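Local atomic coordinates of RNA-dependent RNA polymerase (Farallon virus, PDB entry 6DX5), a protein that probably acts as a viral RNA-directed RNA polymerase, with an N-terminal viral OTU cysteine protease domain that is the part crystallised. Residues 4-9 and 139-144; 72-77 and 129-134. All blocks are in the same frame, centred on the assembly; numbering follows the deposited sequence.

Contact 1 (4-9 and 139-144); sequences INWQLF and TIVIWN
The mixed β-sheet of the viral OTU domain carries an apolar patch where I4 and W6, at the edge of the sheet, reach over two intervening strands to V141 and W143 on strand 140-145. The backbones stay well apart, with the CA atoms of W6 and V141 11.4 Å from each other, and W6 and I4 do most of the spanning. W6 does so with the far corner of its indole, CH2 lying 4.4 Å from V141 CG1, which it meets obliquely. I4 keeps CA, CB, CG1 and CD1 close to an extended zigzag (chi2 151°), and this brings CD1 to the edge of the W143 ring, near its plane, 4.4 Å from W143 CH2. Each indole is also covered on one face by its own segment: I4 CG2 sits 3.7 Å above the plane of W6, and V141 CG1 lies over W143, offset toward the rim. V154 of strand 151-157, which runs beside strand 140-145, touches W6, V141 and W143. K156 makes a cation-pi contact with W6, while W143 NE1 donates a hydrogen bond to N167 OD1. The two segments thus meet through loose, non-directional van der Waals contact, and their alignment comes from the strands around them.

Contact 2 (72-77 and 129-134); sequences HGAKGV and AEMLAS
E130 stretches its side chain straight out toward helix 72-86, with CG anti to the backbone N (chi1 169°) and the chain extended beyond it, which carries the carboxylate to the first turn, beside H72 and G73. M131 starts differently, CG lying beside its backbone N, but its chain is extended too and its terminal methyl swings to the same helix. OE1 of E130 takes the amide of G73 at 2.8 Å, using the lone pair on the side of the other oxygen, and the bond is nearly straight at 164°. The same oxygen accepts from a water 2.6 Å away, and that water in turn accepts from A74 N at 3.1 Å. One carboxylate oxygen therefore serves two successive amides, one directly and one through water, at the end of a helix where amides lack acceptors from a preceding turn. The helix end would probably stabilise a negative charge on E130. OE2 lies in the plane of the H72 ring at its edge, 3.4 Å from CD2. The H72 ring also meets Y80 of the second subunit edge-to-face. A74 CB meets M131 CE at 3.8 Å, an apolar touch next to the polar one.

The short helical segments approach to 9.9 Å between axes and run at 137°, closer to antiparallel than to parallel. Helix 53-66 packs Y63 and A64 against M131, and F157 of strand 151-157 lies against E130.

Helix 126-136 of contact 2 runs directly on into strand 140-145 of contact 1, so the two contacts, with centres 15 Å apart, share one helix-to-strand connection. They also touch: I140 CD1 lies 3.6 Å from A129 O and 3.8 Å from L132 CB, the strand packing back on the helix that precedes it. Contact 1 ties the N-terminal edge of the sheet to its interior, whereas contact 2 joins two helices of the helical part. Both reach the second subunit, L8 packing on its R81 and V77 on its F9. A bound DTT, probably from the crystallisation liquor, lies about 5 Å from the side chain of A74; A165 and F166, which line a DTT pocket, also neighbour T139 and V141.

Contact 1 (4-9 and 139-144)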
loop_
_atom_site.group_PDB
_atom_site.type_symbol
_atom_site.label_atom_id
_atom_site.label_comp_id
_atom_site.label_asym_id
_atom_site.label_seq_id
_atom_site.Cartn_x
_atom_site.Cartn_y
_atom_site.Cartn_z
ATOM N N ILE A 4 -2.207 -16.067 13.276
ATOM C CA ILE A 4 -2.641 -15.190 12.197
ATOM C C ILE A 4 -2.190 -15.785 10.870
ATOM O O ILE A 4 -1.056 -16.269 10.757
ATOM C CB ILE A 4 -2.047 -13.779 12.386
ATOM C CG1 ILE A 4 -2.422 -13.213 13.765
ATOM C CG2 ILE A 4 -2.389 -12.871 11.204
ATOM C CD1 ILE A 4 -1.386 -12.240 14.291
ATOM N N ASN A 5 -3.057 -15.741 9.860
ATOM C CA ASN A 5 -2.676 -16.230 8.545
ATOM C C ASN A 5 -2.285 -15.034 7.676
ATOM O O ASN A 5 -3.092 -14.142 7.399
ATOM C CB ASN A 5 -3.769 -17.103 7.921
ATOM C CG ASN A 5 -4.730 -16.335 7.058
ATOM O OD1 ASN A 5 -4.539 -16.221 5.840
ATOM N ND2 ASN A 5 -5.779 -15.804 7.673
ATOM N N TRP A 6 -1.022 -15.008 7.299
ATOM C CA TRP A 6 -0.419 -13.930 6.550
ATOM C C TRP A 6 -0.488 -14.254 5.065
ATOM O O TRP A 6 -0.193 -15.385 4.666
ATOM C CB TRP A 6 1.030 -13.762 7.005
ATOM C CG TRP A 6 1.152 -13.277 8.416
ATOM C CD1 TRP A 6 1.489 -14.011 9.540
ATOM C CD2 TRP A 6 0.922 -11.939 8.862
ATOM N NE1 TRP A 6 1.477 -13.202 10.659
ATOM C CE2 TRP A 6 1.138 -11.926 10.278
ATOM C CE3 TRP A 6 0.574 -10.749 8.207
ATOM C CZ2 TRP A 6 1.000 -10.767 11.045
ATOM C CZ3 TRP A 6 0.404 -9.605 8.969
ATOM C CH2 TRP A 6 0.608 -9.622 10.388
ATOM N N GLN A 7 -0.905 -13.280 4.258
ATOM C CA GLN A 7 -0.947 -13.411 2.806
ATOM C C GLN A 7 0.231 -12.658 2.214
ATOM O O GLN A 7 0.456 -11.492 2.571
ATOM C CB GLN A 7 -2.252 -12.858 2.226
ATOM C CG GLN A 7 -3.506 -13.577 2.721
ATOM C CD GLN A 7 -3.570 -15.035 2.256
ATOM O OE1 GLN A 7 -3.738 -15.326 1.058
ATOM N NE2 GLN A 7 -3.417 -15.963 3.210
ATOM N N LEU A 8 0.984 -13.311 1.320
ATOM C CA LEU A 8 2.058 -12.594 0.648
ATOM C C LEU A 8 1.456 -11.449 -0.154
ATOM O O LEU A 8 0.401 -11.571 -0.783
ATOM C CB LEU A 8 2.892 -13.516 -0.252
ATOM C CG LEU A 8 4.268 -12.938 -0.634
ATOM C CD1 LEU A 8 5.333 -13.040 0.466
ATOM C CD2 LEU A 8 4.779 -13.607 -1.860
ATOM N N PHE A 9 2.114 -10.321 -0.103
ATOM C CA PHE A 9 1.567 -9.083 -0.623
ATOM C C PHE A 9 2.599 -8.318 -1.432
ATOM O O PHE A 9 2.240 -7.407 -2.178
ATOM C CB PHE A 9 1.080 -8.262 0.581
ATOM C CG PHE A 9 0.459 -6.950 0.257
ATOM C CD1 PHE A 9 -0.742 -6.872 -0.415
ATOM C CD2 PHE A 9 1.041 -5.782 0.726
ATOM C CE1 PHE A 9 -1.333 -5.639 -0.667
ATOM C CE2 PHE A 9 0.471 -4.556 0.481
ATOM C CZ PHE A 9 -0.720 -4.478 -0.215
ATOM N N THR A 139 11.836 -8.566 11.502
ATOM C CA THR A 139 10.459 -8.415 11.085
ATOM C C THR A 139 9.848 -7.183 11.745
ATOM O O THR A 139 9.932 -7.007 12.977
ATOM C CB THR A 139 9.689 -9.678 11.431
ATOM O OG1 THR A 139 10.295 -10.748 10.704
ATOM C CG2 THR A 139 8.222 -9.565 11.007
ATOM N N ILE A 140 9.221 -6.339 10.936
ATOM C CA ILE A 140 8.519 -5.166 11.449
ATOM C C ILE A 140 7.051 -5.327 11.090
ATOM O O ILE A 140 6.726 -5.612 9.923
ATOM C CB ILE A 140 9.096 -3.855 10.878
ATOM C CG1 ILE A 140 10.529 -3.751 11.263
ATOM C CG2 ILE A 140 8.353 -2.593 11.457
ATOM C CD1 ILE A 140 11.303 -2.620 10.504
ATOM N N VAL A 141 6.175 -5.161 12.087
ATOM C CA VAL A 141 4.737 -5.251 11.890
ATOM C C VAL A 141 4.148 -3.863 12.063
ATOM O O VAL A 141 4.437 -3.197 13.052
ATOM C CB VAL A 141 4.105 -6.234 12.883
ATOM C CG1 VAL A 141 2.672 -6.365 12.607
ATOM C CG2 VAL A 141 4.829 -7.595 12.796
ATOM N N ILE A 142 3.331 -3.421 11.102
ATOM C CA ILE A 142 2.679 -2.116 11.154
ATOM C C ILE A 142 1.192 -2.366 11.361
ATOM O O ILE A 142 0.528 -2.946 10.497
ATOM C CB ILE A 142 2.887 -1.288 9.882
ATOM C CG1 ILE A 142 4.363 -1.234 9.454
ATOM C CG2 ILE A 142 2.305 0.126 10.103
ATOM C CD1 ILE A 142 5.167 -0.345 10.281
ATOM N N TRP A 143 0.656 -1.939 12.492
ATOM C CA TRP A 143 -0.763 -2.110 12.781
ATOM C C TRP A 143 -1.449 -0.768 12.527
ATOM O O TRP A 143 -1.165 0.217 13.215
ATOM C CB TRP A 143 -0.994 -2.549 14.238
ATOM C CG TRP A 143 -0.319 -3.805 14.672
ATOM C CD1 TRP A 143 0.978 -3.936 15.082
ATOM C CD2 TRP A 143 -0.887 -5.123 14.684
ATOM N NE1 TRP A 143 1.247 -5.251 15.379
ATOM C CE2 TRP A 143 0.120 -6.000 15.136
ATOM C CE3 TRP A 143 -2.153 -5.642 14.371
ATOM C CZ2 TRP A 143 -0.084 -7.390 15.270
ATOM C CZ3 TRP A 143 -2.371 -7.029 14.526
ATOM C CH2 TRP A 143 -1.327 -7.882 14.937
ATOM N N ASN A 144 -2.332 -0.723 11.548
ATOM C CA ASN A 144 -3.067 0.494 11.269
ATOM C C ASN A 144 -4.344 0.466 12.096
ATOM O O ASN A 144 -5.175 -0.440 11.934
ATOM C CB ASN A 144 -3.386 0.597 9.771
ATOM C CG ASN A 144 -2.141 0.501 8.908
ATOM O OD1 ASN A 144 -1.900 -0.525 8.246
ATOM N ND2 ASN A 144 -1.309 1.512 8.972
#

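Contact 2 (72-77 and 129-134)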
loop_
_atom_site.group_PDB
_atom_site.type_symbol
_atom_site.label_atom_id
_atom_site.label_comp_id
_atom_site.label_asym_id
_atom_site.label_seq_id
_atom_site.Cartn_x
_atom_site.Cartn_y
_atom_site.Cartn_z
ATOM N N HIS A 72 11.471 -1.941 -2.814
ATOM C CA HIS A 72 10.361 -2.046 -3.753
ATOM C C HIS A 72 9.368 -0.912 -3.580
ATOM O O HIS A 72 8.916 -0.338 -4.572
ATOM C CB HIS A 72 9.691 -3.400 -3.610
ATOM C CG HIS A 72 10.607 -4.510 -3.973
ATOM N ND1 HIS A 72 10.880 -4.840 -5.286
ATOM C CD2 HIS A 72 11.381 -5.311 -3.208
ATOM C CE1 HIS A 72 11.751 -5.833 -5.314
ATOM N NE2 HIS A 72 12.068 -6.141 -4.065
ATOM N N GLY A 73 9.019 -0.567 -2.335
ATOM C CA GLY A 73 8.070 0.519 -2.129
ATOM C C GLY A 73 8.596 1.835 -2.686
ATOM O O GLY A 73 7.948 2.483 -3.505
ATOM N N ALA A 74 9.801 2.240 -2.270
ATOM C CA ALA A 74 10.282 3.555 -2.685
ATOM C C ALA A 74 10.648 3.582 -4.174
ATOM O O ALA A 74 10.340 4.559 -4.870
ATOM C CB ALA A 74 11.474 3.979 -1.824
ATOM N N LYS A 75 11.282 2.519 -4.688
ATOM C CA LYS A 75 11.737 2.551 -6.074
ATOM C C LYS A 75 10.564 2.588 -7.026
ATOM O O LYS A 75 10.681 3.144 -8.120
ATOM C CB LYS A 75 12.662 1.356 -6.400
ATOM C CG LYS A 75 11.916 0.104 -6.922
ATOM C CD LYS A 75 12.880 -1.007 -7.198
ATOM C CE LYS A 75 12.138 -2.270 -7.617
ATOM N NZ LYS A 75 13.156 -3.200 -8.164
ATOM N N GLY A 76 9.431 2.008 -6.652
ATOM C CA GLY A 76 8.265 2.128 -7.505
ATOM C C GLY A 76 7.960 3.578 -7.792
ATOM O O GLY A 76 7.683 3.954 -8.932
ATOM N N VAL A 77 8.077 4.430 -6.776
ATOM C CA VAL A 77 7.745 5.846 -6.954
ATOM C C VAL A 77 8.881 6.580 -7.667
ATOM O O VAL A 77 8.672 7.157 -8.751
ATOM C CB VAL A 77 7.404 6.500 -5.598
ATOM C CG1 VAL A 77 7.114 7.993 -5.783
ATOM C CG2 VAL A 77 6.230 5.727 -4.918
ATOM N N ALA A 129 10.333 1.144 6.609
ATOM C CA ALA A 129 10.126 -0.156 7.266
ATOM C C ALA A 129 10.666 -1.301 6.396
ATOM O O ALA A 129 11.317 -2.223 6.892
ATOM C CB ALA A 129 8.637 -0.397 7.564
ATOM N N GLU A 130 10.390 -1.266 5.105
ATOM C CA GLU A 130 10.885 -2.311 4.241
ATOM C C GLU A 130 12.414 -2.351 4.250
ATOM O O GLU A 130 13.026 -3.433 4.242
ATOM C CB GLU A 130 10.345 -2.069 2.836
ATOM C CG GLU A 130 10.969 -2.915 1.793
ATOM C CD GLU A 130 10.313 -2.760 0.410
ATOM O OE1 GLU A 130 9.770 -1.659 0.080
ATOM O OE2 GLU A 130 10.311 -3.802 -0.337
ATOM N N MET A 131 13.053 -1.178 4.239
ATOM C CA MET A 131 14.513 -1.122 4.181
ATOM C C MET A 131 15.111 -1.678 5.460
ATOM O O MET A 131 16.052 -2.484 5.421
ATOM C CB MET A 131 14.938 0.329 3.972
ATOM C CG MET A 131 14.455 0.889 2.576
ATOM S SD MET A 131 14.811 2.637 2.483
ATOM C CE MET A 131 13.856 3.109 0.959
ATOM N N LEU A 132 14.566 -1.229 6.608
ATOM C CA LEU A 132 15.074 -1.632 7.904
ATOM C C LEU A 132 14.930 -3.132 8.093
ATOM O O LEU A 132 15.822 -3.772 8.649
ATOM C CB LEU A 132 14.290 -0.897 8.987
ATOM C CG LEU A 132 14.623 0.592 9.042
ATOM C CD1 LEU A 132 13.626 1.295 10.030
ATOM C CD2 LEU A 132 16.091 0.675 9.544
ATOM N N ALA A 133 13.797 -3.707 7.649
ATOM C CA ALA A 133 13.578 -5.136 7.821
ATOM C C ALA A 133 14.653 -5.937 7.090
ATOM O O ALA A 133 15.231 -6.876 7.657
ATOM C CB ALA A 133 12.188 -5.527 7.310
ATOM N N SER A 134 14.981 -5.532 5.854
ATOM C CA SER A 134 16.037 -6.206 5.113
ATOM C C SER A 134 17.409 -5.835 5.654
ATOM O O SER A 134 18.278 -6.700 5.801
ATOM C CB SER A 134 15.944 -5.860 3.627
ATOM O OG SER A 134 14.713 -6.305 3.089
HETATM O O HOH W 1 11.103 0.517 0.015
#